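Local coordinates for protein lipase (Acinetobacter baumannii, PDB 4OPM) that is a putative lipase of the alpha/beta hydrolase fold, which probably hydrolyses the ester bonds of lipids such as triacylglycerols, at residues 20-25 and 62-67; 127-130 and 136-139; 238-243 and 285-290. All coordinates share one frame; numbering follows the deposited sequence. Where two conformers were deposited one is given.

Interaction 1 (20-25 and 62-67)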
ATOM      1  N   ALA A  20     -11.486   8.643 -10.304  1.00 15.81           N
ATOM      2  CA  ALA A  20     -10.916   8.887  -8.985  1.00 15.30           C
ATOM      3  C   ALA A  20     -10.373  10.332  -8.838  1.00 18.58           C
ATOM      4  O   ALA A  20      -9.943  10.709  -7.741  1.00 17.94           O
ATOM      5  CB  ALA A  20      -9.814   7.884  -8.711  1.00 15.87           C
ATOM      6  N   GLY A  21     -10.402  11.108  -9.933  1.00 15.23           N
ATOM      7  CA  GLY A  21      -9.884  12.473  -9.977  1.00 15.80           C
ATOM      8  C   GLY A  21      -8.363  12.500 -10.027  1.00 20.08           C
ATOM      9  O   GLY A  21      -7.733  13.429  -9.515  1.00 19.83           O
ATOM     10  N   LEU A  22      -7.765  11.463 -10.652  1.00 16.27           N
ATOM     11  CA  LEU A  22      -6.324  11.312 -10.774  1.00 15.68           C
ATOM     12  C   LEU A  22      -5.850  11.408 -12.203  1.00 19.88           C
ATOM     13  O   LEU A  22      -6.568  11.014 -13.133  1.00 19.50           O
ATOM     14  CB  LEU A  22      -5.897   9.935 -10.229  1.00 14.30           C
ATOM     15  CG  LEU A  22      -6.242   9.606  -8.760  1.00 16.89           C
ATOM     16  CD1 LEU A  22      -6.105   8.104  -8.498  1.00 16.27           C
ATOM     17  CD2 LEU A  22      -5.349  10.400  -7.778  1.00 17.93           C
ATOM     18  N   GLN A  23      -4.608  11.868 -12.369  1.00 17.78           N
ATOM     19  CA  GLN A  23      -3.922  11.864 -13.654  1.00 18.76           C
ATOM     20  C   GLN A  23      -2.582  11.141 -13.476  1.00 20.66           C
ATOM     21  O   GLN A  23      -2.044  11.106 -12.366  1.00 20.17           O
ATOM     22  CB  GLN A  23      -3.773  13.266 -14.258  1.00 22.11           C
ATOM     23  CG  GLN A  23      -2.802  14.198 -13.558  1.00 31.34           C
ATOM     24  CD  GLN A  23      -2.756  15.521 -14.294  1.00 46.98           C
ATOM     25  OE1 GLN A  23      -2.329  15.608 -15.445  1.00 42.95           O
ATOM     26  NE2 GLN A  23      -3.235  16.575 -13.666  1.00 36.11           N
ATOM     27  N   SER A  24      -2.083  10.522 -14.552  1.00 16.49           N
ATOM     28  CA  SER A  24      -0.828   9.777 -14.531  1.00 16.20           C
ATOM     29  C   SER A  24       0.314  10.701 -14.861  1.00 20.77           C
ATOM     30  O   SER A  24       0.227  11.506 -15.795  1.00 20.89           O
ATOM     31  CB  SER A  24      -0.868   8.593 -15.491  1.00 18.27           C
ATOM     32  OG  SER A  24      -1.851   7.657 -15.070  1.00 19.35           O
ATOM     33  N   LYS A  25       1.366  10.629 -14.040  1.00 17.67           N
ATOM     34  CA  LYS A  25       2.554  11.456 -14.181  1.00 18.59           C
ATOM     35  C   LYS A  25       3.795  10.582 -14.091  1.00 21.40           C
ATOM     36  O   LYS A  25       3.721   9.418 -13.671  1.00 20.58           O
ATOM     37  CB  LYS A  25       2.565  12.573 -13.118  1.00 21.85           C
ATOM     38  CG  LYS A  25       1.497  13.646 -13.399  1.00 26.69           C
ATOM     39  CD  LYS A  25       1.780  14.968 -12.767  1.00 33.85           C
ATOM     40  CE  LYS A  25       0.647  15.934 -13.032  1.00 40.57           C
ATOM     41  NZ  LYS A  25       0.804  17.190 -12.253  1.00 42.57           N
ATOM     42  N   ARG A  62     -10.195   3.443  -5.604  1.00 15.51           N
ATOM     43  CA  ARG A  62     -11.524   3.477  -4.945  1.00 15.73           C
ATOM     44  C   ARG A  62     -11.522   4.377  -3.709  1.00 18.56           C
ATOM     45  O   ARG A  62     -12.494   5.090  -3.468  1.00 17.73           O
ATOM     46  CB  ARG A  62     -11.980   2.057  -4.569  1.00 16.08           C
ATOM     47  CG  ARG A  62     -12.165   1.176  -5.775  1.00 21.84           C
ATOM     48  CD  ARG A  62     -12.689  -0.189  -5.417  1.00 21.92           C
ATOM     49  NE  ARG A  62     -12.629  -1.014  -6.612  1.00 25.52           N
ATOM     50  CZ  ARG A  62     -13.639  -1.705  -7.124  1.00 34.22           C
ATOM     51  NH1 ARG A  62     -14.808  -1.749  -6.498  1.00 25.08           N
ATOM     52  NH2 ARG A  62     -13.478  -2.380  -8.252  1.00 30.26           N
ATOM     53  N   VAL A  63     -10.429   4.350  -2.938  1.00 14.31           N
ATOM     54  CA  VAL A  63     -10.279   5.197  -1.758  1.00 13.48           C
ATOM     55  C   VAL A  63      -9.934   6.628  -2.218  1.00 15.74           C
ATOM     56  O   VAL A  63     -10.533   7.599  -1.730  1.00 14.26           O
ATOM     57  CB  VAL A  63      -9.205   4.620  -0.788  1.00 17.37           C
ATOM     58  CG1 VAL A  63      -8.749   5.662   0.233  1.00 18.00           C
ATOM     59  CG2 VAL A  63      -9.720   3.361  -0.085  1.00 17.77           C
ATOM     60  N   ALA A  64      -8.944   6.764  -3.140  1.00 14.89           N
ATOM     61  CA  ALA A  64      -8.496   8.084  -3.617  1.00 15.53           C
ATOM     62  C   ALA A  64      -9.663   8.906  -4.181  1.00 16.63           C
ATOM     63  O   ALA A  64      -9.695  10.118  -4.004  1.00 15.79           O
ATOM     64  CB  ALA A  64      -7.409   7.936  -4.671  1.00 16.25           C
ATOM     65  N   HIS A  65     -10.638   8.240  -4.822  1.00 14.69           N
ATOM     66  CA  HIS A  65     -11.835   8.900  -5.373  1.00 13.92           C
ATOM     67  C   HIS A  65     -12.484   9.860  -4.340  1.00 17.09           C
ATOM     68  O   HIS A  65     -12.996  10.907  -4.723  1.00 17.41           O
ATOM     69  CB  HIS A  65     -12.848   7.830  -5.804  1.00 14.05           C
ATOM     70  CG  HIS A  65     -14.197   8.365  -6.179  1.00 16.94           C
ATOM     71  ND1 HIS A  65     -14.424   8.941  -7.409  1.00 18.20           N
ATOM     72  CD2 HIS A  65     -15.356   8.353  -5.475  1.00 18.09           C
ATOM     73  CE1 HIS A  65     -15.707   9.268  -7.424  1.00 17.99           C
ATOM     74  NE2 HIS A  65     -16.305   8.949  -6.273  1.00 17.69           N
ATOM     75  N   TYR A  66     -12.458   9.495  -3.036  1.00 14.95           N
ATOM     76  CA  TYR A  66     -13.086  10.294  -1.981  1.00 15.11           C
ATOM     77  C   TYR A  66     -12.153  11.331  -1.357  1.00 20.15           C
ATOM     78  O   TYR A  66     -12.594  12.098  -0.495  1.00 19.73           O
ATOM     79  CB  TYR A  66     -13.606   9.360  -0.867  1.00 15.51           C
ATOM     80  CG  TYR A  66     -14.704   8.445  -1.356  1.00 16.07           C
ATOM     81  CD1 TYR A  66     -16.026   8.883  -1.414  1.00 18.00           C
ATOM     82  CD2 TYR A  66     -14.418   7.162  -1.813  1.00 15.83           C
ATOM     83  CE1 TYR A  66     -17.034   8.071  -1.924  1.00 17.92           C
ATOM     84  CE2 TYR A  66     -15.416   6.339  -2.331  1.00 16.09           C
ATOM     85  CZ  TYR A  66     -16.726   6.798  -2.379  1.00 21.25           C
ATOM     86  OH  TYR A  66     -17.734   6.017  -2.880  1.00 18.15           O
ATOM     87  N   LEU A  67     -10.882  11.346  -1.772  1.00 16.99           N
ATOM     88  CA  LEU A  67      -9.876  12.211  -1.150  1.00 16.99           C
ATOM     89  C   LEU A  67      -9.375  13.326  -2.061  1.00 20.35           C
ATOM     90  O   LEU A  67      -8.848  14.321  -1.562  1.00 20.21           O
ATOM     91  CB  LEU A  67      -8.676  11.345  -0.705  1.00 16.86           C
ATOM     92  CG  LEU A  67      -8.975  10.267   0.359  1.00 20.17           C
ATOM     93  CD1 LEU A  67      -7.826   9.314   0.495  1.00 19.85           C
ATOM     94  CD2 LEU A  67      -9.363  10.888   1.706  1.00 21.10           C
TER
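Ala64 and His65 meet Ala20 and Leu22 where helix 9-19 closes in a Schellman motif and the chain passes into strand 22-29, an outermost strand of the alpha/beta hydrolase sheet. Gly21 makes that turn with a positive phi of 76°, and Ala20 just before it is pressed against the segment that continues from helix 61-64. The side chain of Ala64 makes an apolar contact. Its CB points at the other segment and is met by CD1 of Leu22, 4.0 Å away. Leu22 has CG anti to its carbonyl carbon (chi1 -59°), a setting that carries the isobutyl group over to Ala64, and both side chains also rest on Ile75 of strand 72-76. His65 comes closer. Its CA lies 3.7 Å from CA of Ala20, and CB of Ala20 is 4.0 Å from N of His65. The CA-H of His65 is directed at the carbonyl of Ala20 in a CH...O contact, 3.5 Å from CA to O and fairly straight at 157°; the same oxygen accepts a hydrogen bond from Thr68 OG1. The imidazole turns an edge to Ala20, with ND1 3.8 Å from CA of that residue. Trp19 fixes the ring: its carbonyl oxygen is hydrogen-bonded to ND1, and its indole stacks on the imidazole. Next in line, Tyr66 receives CD2 of His65 over the centre of its ring, 3.6 Å above the plane. The N of Leu67 is hydrogen-bonded to Ala64 O at 2.8 Å.

Interaction 2 (127-130 and 136-139); sequences LLYA and ETKS
Thr137 sits against Tyr129 and Ala130 at the return of a beta-alpha-beta unit, in which strand 114-119 leads into helix 121-132 and the chain comes back as strand 137-143. The closest CA pair, Ala130 and Thr137, is 5.7 Å apart, near enough for the threonine to lie directly on the helix backbone.

Van der Waals packing does most of the work, and the two branches of Thr137 divide it. The methyl CG2, anti to the backbone N, lies 3.9 Å from CB of Ala130. The hydroxyl branch, anti to the carbonyl carbon (OG1 torsion -51°), abuts both helix residues: OG1 is 3.5 Å from CA of Ala130 and 3.7 Å from CD1 of Tyr129. It meets the tyrosine at the ring edge, close to the ring plane, while the two side chains run past each other in opposite senses.

Polar links go around this packing. No direct hydrogen bond joins the segments; instead a water bridges them. It lies 2.6 Å from Tyr129 OH and donates to the carbonyl oxygen of Glu136, 2.8 Å from that atom. The phenol oxygen is also hydrogen-bonded to NH1 of Arg102. The hydroxyl of the buried Thr137 is hydrogen-bonded to the carbonyl oxygen of Tyr133, in the turn between helix and strand.

In the fold, helix 121-132 follows the presumed nucleophile elbow of the hydrolase. Tyr129 reaches Val105 of helix 94-107 and Ile116 of strand 114-119, Thr137 shares Ile116, and Ala130 also covers Leu140 farther along strand 137-143.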
ATOM      1  N   LEU A 127       5.873   2.905   7.953  1.00 19.40           N
ATOM      2  CA  LEU A 127       6.440   2.827   9.307  1.00 20.14           C
ATOM      3  C   LEU A 127       7.924   3.213   9.306  1.00 24.19           C
ATOM      4  O   LEU A 127       8.351   4.028  10.127  1.00 23.07           O
ATOM      5  CB  LEU A 127       6.252   1.414   9.900  1.00 19.96           C
ATOM      6  CG  LEU A 127       4.837   1.114  10.452  1.00 25.03           C
ATOM      7  CD1 LEU A 127       4.589  -0.391  10.571  1.00 26.07           C
ATOM      8  CD2 LEU A 127       4.600   1.795  11.787  1.00 26.88           C
ATOM      9  N   LEU A 128       8.700   2.666   8.358  1.00 22.12           N
ATOM     10  CA  LEU A 128      10.126   2.982   8.257  1.00 23.20           C
ATOM     11  C   LEU A 128      10.319   4.466   7.912  1.00 25.84           C
ATOM     12  O   LEU A 128      11.163   5.133   8.508  1.00 25.61           O
ATOM     13  CB  LEU A 128      10.805   2.073   7.224  1.00 23.93           C
ATOM     14  CG  LEU A 128      12.318   1.893   7.340  1.00 30.90           C
ATOM     15  CD1 LEU A 128      12.736   1.468   8.770  1.00 31.40           C
ATOM     16  CD2 LEU A 128      12.806   0.876   6.327  1.00 34.75           C
ATOM     17  N   TYR A 129       9.493   4.987   6.999  1.00 20.90           N
ATOM     18  CA  TYR A 129       9.513   6.387   6.602  1.00 20.81           C
ATOM     19  C   TYR A 129       9.220   7.300   7.809  1.00 24.50           C
ATOM     20  O   TYR A 129       9.976   8.243   8.047  1.00 24.25           O
ATOM     21  CB  TYR A 129       8.483   6.633   5.477  1.00 20.62           C
ATOM     22  CG  TYR A 129       8.615   7.989   4.823  1.00 22.19           C
ATOM     23  CD1 TYR A 129       8.113   9.135   5.436  1.00 24.11           C
ATOM     24  CD2 TYR A 129       9.186   8.120   3.560  1.00 22.67           C
ATOM     25  CE1 TYR A 129       8.203  10.384   4.822  1.00 25.86           C
ATOM     26  CE2 TYR A 129       9.276   9.362   2.932  1.00 23.88           C
ATOM     27  CZ  TYR A 129       8.776  10.491   3.565  1.00 29.97           C
ATOM     28  OH  TYR A 129       8.877  11.722   2.964  1.00 27.84           O
ATOM     29  N   ALA A 130       8.158   6.981   8.591  1.00 21.50           N
ATOM     30  CA  ALA A 130       7.739   7.753   9.765  1.00 22.25           C
ATOM     31  C   ALA A 130       8.816   7.781  10.850  1.00 28.17           C
ATOM     32  O   ALA A 130       8.970   8.801  11.532  1.00 28.91           O
ATOM     33  CB  ALA A 130       6.463   7.186  10.338  1.00 22.58           C
ATOM     34  N   GLU A 136       8.787  15.065   8.882  1.00 25.61           N
ATOM     35  CA  GLU A 136       8.222  15.059   7.528  0.60 24.73           C
ATOM     36  C   GLU A 136       6.919  14.250   7.463  1.00 26.99           C
ATOM     37  O   GLU A 136       6.302  14.152   6.397  1.00 25.90           O
ATOM     38  CB  GLU A 136       9.240  14.475   6.522  0.60 26.15           C
ATOM     39  CG  GLU A 136      10.587  15.185   6.463  0.60 36.54           C
ATOM     40  CD  GLU A 136      10.566  16.676   6.179  0.60 53.65           C
ATOM     41  OE1 GLU A 136       9.764  17.117   5.325  0.60 40.00           O
ATOM     42  OE2 GLU A 136      11.372  17.401   6.807  0.60 53.17           O
ATOM     43  N   THR A 137       6.515  13.649   8.588  1.00 23.54           N
ATOM     44  CA  THR A 137       5.336  12.784   8.694  1.00 21.69           C
ATOM     45  C   THR A 137       4.266  13.451   9.585  1.00 25.41           C
ATOM     46  O   THR A 137       4.460  13.589  10.796  1.00 26.03           O
ATOM     47  CB  THR A 137       5.772  11.391   9.218  1.00 24.38           C
ATOM     48  OG1 THR A 137       6.872  10.897   8.425  1.00 21.39           O
ATOM     49  CG2 THR A 137       4.613  10.381   9.244  1.00 23.76           C
ATOM     50  N   LYS A 138       3.135  13.843   8.985  1.00 20.45           N
ATOM     51  CA  LYS A 138       2.033  14.511   9.693  1.00 19.51           C
ATOM     52  C   LYS A 138       1.105  13.499  10.360  1.00 22.34           C
ATOM     53  O   LYS A 138       0.537  13.792  11.407  1.00 21.23           O
ATOM     54  CB  LYS A 138       1.237  15.394   8.723  1.00 21.54           C
ATOM     55  CG  LYS A 138       0.391  16.467   9.405  1.00 27.75           C
ATOM     56  CD  LYS A 138      -0.207  17.406   8.379  1.00 37.52           C
ATOM     57  CE  LYS A 138      -0.673  18.695   8.991  1.00 46.72           C
ATOM     58  NZ  LYS A 138      -1.029  19.691   7.945  1.00 58.21           N
ATOM     59  N   SER A 139       0.909  12.341   9.719  1.00 18.58           N
ATOM     60  CA  SER A 139       0.038  11.284  10.242  1.00 17.96           C
ATOM     61  C   SER A 139       0.349   9.996   9.533  1.00 20.11           C
ATOM     62  O   SER A 139       0.952  10.004   8.452  1.00 18.67           O
ATOM     63  CB  SER A 139      -1.444  11.641  10.062  1.00 18.26           C
ATOM     64  OG  SER A 139      -1.878  11.442   8.724  1.00 18.22           O
TER
HETATM   65  O   HOH W   1       7.281  13.577   3.847  1.00 29.66           O

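Interaction 3 (238-243 and 285-290)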
ATOM      1  N   LEU A 238      -3.760   5.996  12.631  1.00 16.39           N
ATOM      2  CA  LEU A 238      -5.016   5.303  12.455  1.00 15.85           C
ATOM      3  C   LEU A 238      -4.685   3.898  11.967  1.00 19.42           C
ATOM      4  O   LEU A 238      -3.874   3.741  11.049  1.00 18.20           O
ATOM      5  CB  LEU A 238      -5.933   6.052  11.465  1.00 15.31           C
ATOM      6  CG  LEU A 238      -7.317   5.431  11.199  1.00 18.50           C
ATOM      7  CD1 LEU A 238      -8.179   5.417  12.475  1.00 18.73           C
ATOM      8  CD2 LEU A 238      -8.044   6.184  10.096  1.00 17.90           C
ATOM      9  N   ILE A 239      -5.281   2.886  12.598  1.00 16.42           N
ATOM     10  CA  ILE A 239      -5.054   1.482  12.233  1.00 15.19           C
ATOM     11  C   ILE A 239      -6.369   0.908  11.802  1.00 17.77           C
ATOM     12  O   ILE A 239      -7.345   1.009  12.541  1.00 17.70           O
ATOM     13  CB  ILE A 239      -4.443   0.665  13.420  1.00 17.42           C
ATOM     14  CG1 ILE A 239      -3.103   1.265  13.912  1.00 16.66           C
ATOM     15  CG2 ILE A 239      -4.294  -0.841  13.087  1.00 18.38           C
ATOM     16  CD1 ILE A 239      -2.791   0.924  15.390  1.00 17.64           C
ATOM     17  N   LEU A 240      -6.396   0.258  10.642  1.00 16.19           N
ATOM     18  CA  LEU A 240      -7.620  -0.379  10.159  1.00 16.08           C
ATOM     19  C   LEU A 240      -7.276  -1.780   9.657  1.00 18.69           C
ATOM     20  O   LEU A 240      -6.264  -1.972   8.991  1.00 17.01           O
ATOM     21  CB  LEU A 240      -8.313   0.470   9.079  1.00 15.93           C
ATOM     22  CG  LEU A 240      -9.707   0.008   8.657  1.00 20.37           C
ATOM     23  CD1 LEU A 240     -10.602   1.193   8.324  1.00 19.66           C
ATOM     24  CD2 LEU A 240      -9.630  -0.955   7.466  1.00 21.37           C
ATOM     25  N   TRP A 241      -8.112  -2.765  10.018  1.00 15.16           N
ATOM     26  CA  TRP A 241      -7.896  -4.151   9.638  1.00 15.00           C
ATOM     27  C   TRP A 241      -9.154  -4.805   9.128  1.00 16.77           C
ATOM     28  O   TRP A 241     -10.261  -4.429   9.516  1.00 16.63           O
ATOM     29  CB  TRP A 241      -7.449  -4.953  10.883  1.00 13.74           C
ATOM     30  CG  TRP A 241      -6.209  -5.767  10.674  1.00 15.18           C
ATOM     31  CD1 TRP A 241      -6.131  -7.088  10.320  1.00 17.74           C
ATOM     32  CD2 TRP A 241      -4.870  -5.284  10.731  1.00 15.39           C
ATOM     33  NE1 TRP A 241      -4.810  -7.463  10.187  1.00 17.13           N
ATOM     34  CE2 TRP A 241      -4.016  -6.372  10.431  1.00 18.81           C
ATOM     35  CE3 TRP A 241      -4.298  -4.024  10.997  1.00 16.96           C
ATOM     36  CZ2 TRP A 241      -2.619  -6.245  10.428  1.00 18.55           C
ATOM     37  CZ3 TRP A 241      -2.913  -3.905  11.006  1.00 18.32           C
ATOM     38  CH2 TRP A 241      -2.093  -4.992  10.681  1.00 18.74           C
ATOM     39  N   GLY A 242      -8.964  -5.864   8.356  1.00 15.25           N
ATOM     40  CA  GLY A 242     -10.053  -6.743   7.979  1.00 14.75           C
ATOM     41  C   GLY A 242     -10.033  -7.871   8.990  1.00 18.12           C
ATOM     42  O   GLY A 242      -8.986  -8.492   9.205  1.00 18.47           O
ATOM     43  N   LYS A 243     -11.174  -8.123   9.667  1.00 15.75           N
ATOM     44  CA  LYS A 243     -11.258  -9.163  10.701  1.00 16.30           C
ATOM     45  C   LYS A 243     -10.824 -10.537  10.155  1.00 19.57           C
ATOM     46  O   LYS A 243     -10.183 -11.302  10.869  1.00 19.60           O
ATOM     47  CB  LYS A 243     -12.700  -9.231  11.236  1.00 18.38           C
ATOM     48  CG  LYS A 243     -12.933 -10.322  12.290  1.00 31.67           C
ATOM     49  CD  LYS A 243     -13.148  -9.757  13.671  1.00 46.11           C
ATOM     50  CE  LYS A 243     -13.632 -10.811  14.635  1.00 55.99           C
ATOM     51  NZ  LYS A 243     -14.554 -10.240  15.650  1.00 67.57           N
ATOM     52  N   ILE A 285     -13.049   5.067   4.128  1.00 14.82           N
ATOM     53  CA  ILE A 285     -13.187   6.529   4.055  1.00 14.25           C
ATOM     54  C   ILE A 285     -14.002   7.064   5.236  1.00 17.30           C
ATOM     55  O   ILE A 285     -13.677   8.123   5.767  1.00 16.47           O
ATOM     56  CB  ILE A 285     -13.786   6.913   2.677  1.00 15.98           C
ATOM     57  CG1 ILE A 285     -12.698   6.775   1.566  1.00 14.48           C
ATOM     58  CG2 ILE A 285     -14.463   8.283   2.657  1.00 15.62           C
ATOM     59  CD1 ILE A 285     -11.493   7.827   1.689  1.00 15.25           C
ATOM     60  N   GLN A 286     -15.021   6.307   5.677  1.00 14.61           N
ATOM     61  CA  GLN A 286     -15.848   6.695   6.826  1.00 13.79           C
ATOM     62  C   GLN A 286     -14.982   6.933   8.082  1.00 17.35           C
ATOM     63  O   GLN A 286     -15.296   7.823   8.870  1.00 18.18           O
ATOM     64  CB  GLN A 286     -16.903   5.622   7.092  1.00 14.34           C
ATOM     65  CG  GLN A 286     -17.841   5.936   8.255  1.00 17.56           C
ATOM     66  CD  GLN A 286     -18.930   4.910   8.305  1.00 24.66           C
ATOM     67  OE1 GLN A 286     -18.664   3.724   8.508  1.00 19.93           O
ATOM     68  NE2 GLN A 286     -20.156   5.332   8.023  1.00 21.30           N
ATOM     69  N   GLN A 287     -13.861   6.204   8.212  1.00 13.91           N
ATOM     70  CA  GLN A 287     -12.914   6.373   9.316  1.00 15.65           C
ATOM     71  C   GLN A 287     -11.782   7.358   8.981  1.00 18.76           C
ATOM     72  O   GLN A 287     -11.392   8.158   9.834  1.00 18.34           O
ATOM     73  CB  GLN A 287     -12.277   5.016   9.684  1.00 17.19           C
ATOM     74  CG  GLN A 287     -13.307   3.936  10.067  1.00 19.69           C
ATOM     75  CD  GLN A 287     -14.158   4.293  11.271  1.00 27.77           C
ATOM     76  OE1 GLN A 287     -13.714   4.968  12.218  1.00 23.69           O
ATOM     77  NE2 GLN A 287     -15.399   3.827  11.264  1.00 21.84           N
ATOM     78  N   TYR A 288     -11.213   7.264   7.771  1.00 15.23           N
ATOM     79  CA  TYR A 288     -10.032   8.058   7.421  1.00 15.00           C
ATOM     80  C   TYR A 288     -10.297   9.570   7.294  1.00 19.17           C
ATOM     81  O   TYR A 288      -9.478  10.354   7.789  1.00 18.58           O
ATOM     82  CB  TYR A 288      -9.398   7.514   6.127  1.00 15.97           C
ATOM     83  CG  TYR A 288      -8.002   8.016   5.825  1.00 16.17           C
ATOM     84  CD1 TYR A 288      -7.099   8.307   6.854  1.00 17.19           C
ATOM     85  CD2 TYR A 288      -7.543   8.100   4.512  1.00 16.62           C
ATOM     86  CE1 TYR A 288      -5.794   8.722   6.577  1.00 17.68           C
ATOM     87  CE2 TYR A 288      -6.239   8.503   4.224  1.00 17.63           C
ATOM     88  CZ  TYR A 288      -5.373   8.819   5.259  1.00 20.65           C
ATOM     89  OH  TYR A 288      -4.091   9.192   4.968  1.00 18.28           O
ATOM     90  N   VAL A 289     -11.404   9.980   6.648  1.00 15.87           N
ATOM     91  CA  VAL A 289     -11.703  11.407   6.470  1.00 17.17           C
ATOM     92  C   VAL A 289     -11.854  12.120   7.869  1.00 19.33           C
ATOM     93  O   VAL A 289     -11.167  13.119   8.076  1.00 18.27           O
ATOM     94  CB  VAL A 289     -12.901  11.624   5.505  1.00 21.37           C
ATOM     95  CG1 VAL A 289     -13.439  13.049   5.588  1.00 22.32           C
ATOM     96  CG2 VAL A 289     -12.492  11.283   4.065  1.00 20.67           C
ATOM     97  N   PRO A 290     -12.628  11.622   8.865  1.00 17.58           N
ATOM     98  CA  PRO A 290     -12.662  12.312  10.177  1.00 18.54           C
ATOM     99  C   PRO A 290     -11.290  12.338  10.873  1.00 20.48           C
ATOM    100  O   PRO A 290     -10.970  13.321  11.538  1.00 20.38           O
ATOM    101  CB  PRO A 290     -13.677  11.492  10.984  1.00 20.54           C
ATOM    102  CG  PRO A 290     -14.496  10.787   9.960  1.00 24.68           C
ATOM    103  CD  PRO A 290     -13.550  10.467   8.858  1.00 19.30           C
TER
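Helix 281-298, the C-terminal helix of this alpha/beta hydrolase, packs on the central sheet here through Gln287 and Tyr288, which meet Leu238 and Leu240 of strand 237-242. Over these short segments helix and strand run almost exactly antiparallel, 176° between their directions, with axes 9.9 Å apart. The two leucines project from one face of the strand toward the helix; Ile239 and Trp241 project from the other, onto helix 251-259. Leu238 carries most of the contact. With CG anti to the backbone N (chi1 -179°), a single methyl, CD2, is brought to the helix backbone, 3.8 Å from CA of Tyr288 and 3.9 Å from the carbonyl oxygen of Gln287. The same methyl reaches the tyrosine ring, with CD2 of Leu238 4.0 Å from CD1 of Tyr288. That ring also stacks with Phe141 of strand 137-143, which touches both leucines as well, so residues of two neighbouring strands and the helix pack together here. Gln287 lies toward the margin of the contact, and its side chain is about 3 Å from a bound polyether, probably from the crystallisation liquor. Its aliphatic part, rather than its amide, makes the apolar contact: CG of Gln287 is 4.2 Å from CD1 of Leu240.

In the fold
All three contacts are buried and pack against the same sheet, yet none has a direct hydrogen bond across it. Interaction 1 sets the chain at the start of an edge strand against segment 62-67, with a close backbone approach and a CH...O contact; interaction 2 closes a short beta-alpha-beta return and adds a water bridge; interaction 3 is mainly leucine packing, with a partly exposed glutamine at its margin. Strands 137-143 and 237-242 are neighbours, and the nearest atoms of interactions 2 and 3 are about 5 Å apart, without touching. Interactions 1 and 3 do touch: Ile285 CD1 lies 3.6 Å from Val63 O, joining helix 281-298 to segment 62-67. Interactions 1 and 2 stay about 10 Å apart at their nearest atoms.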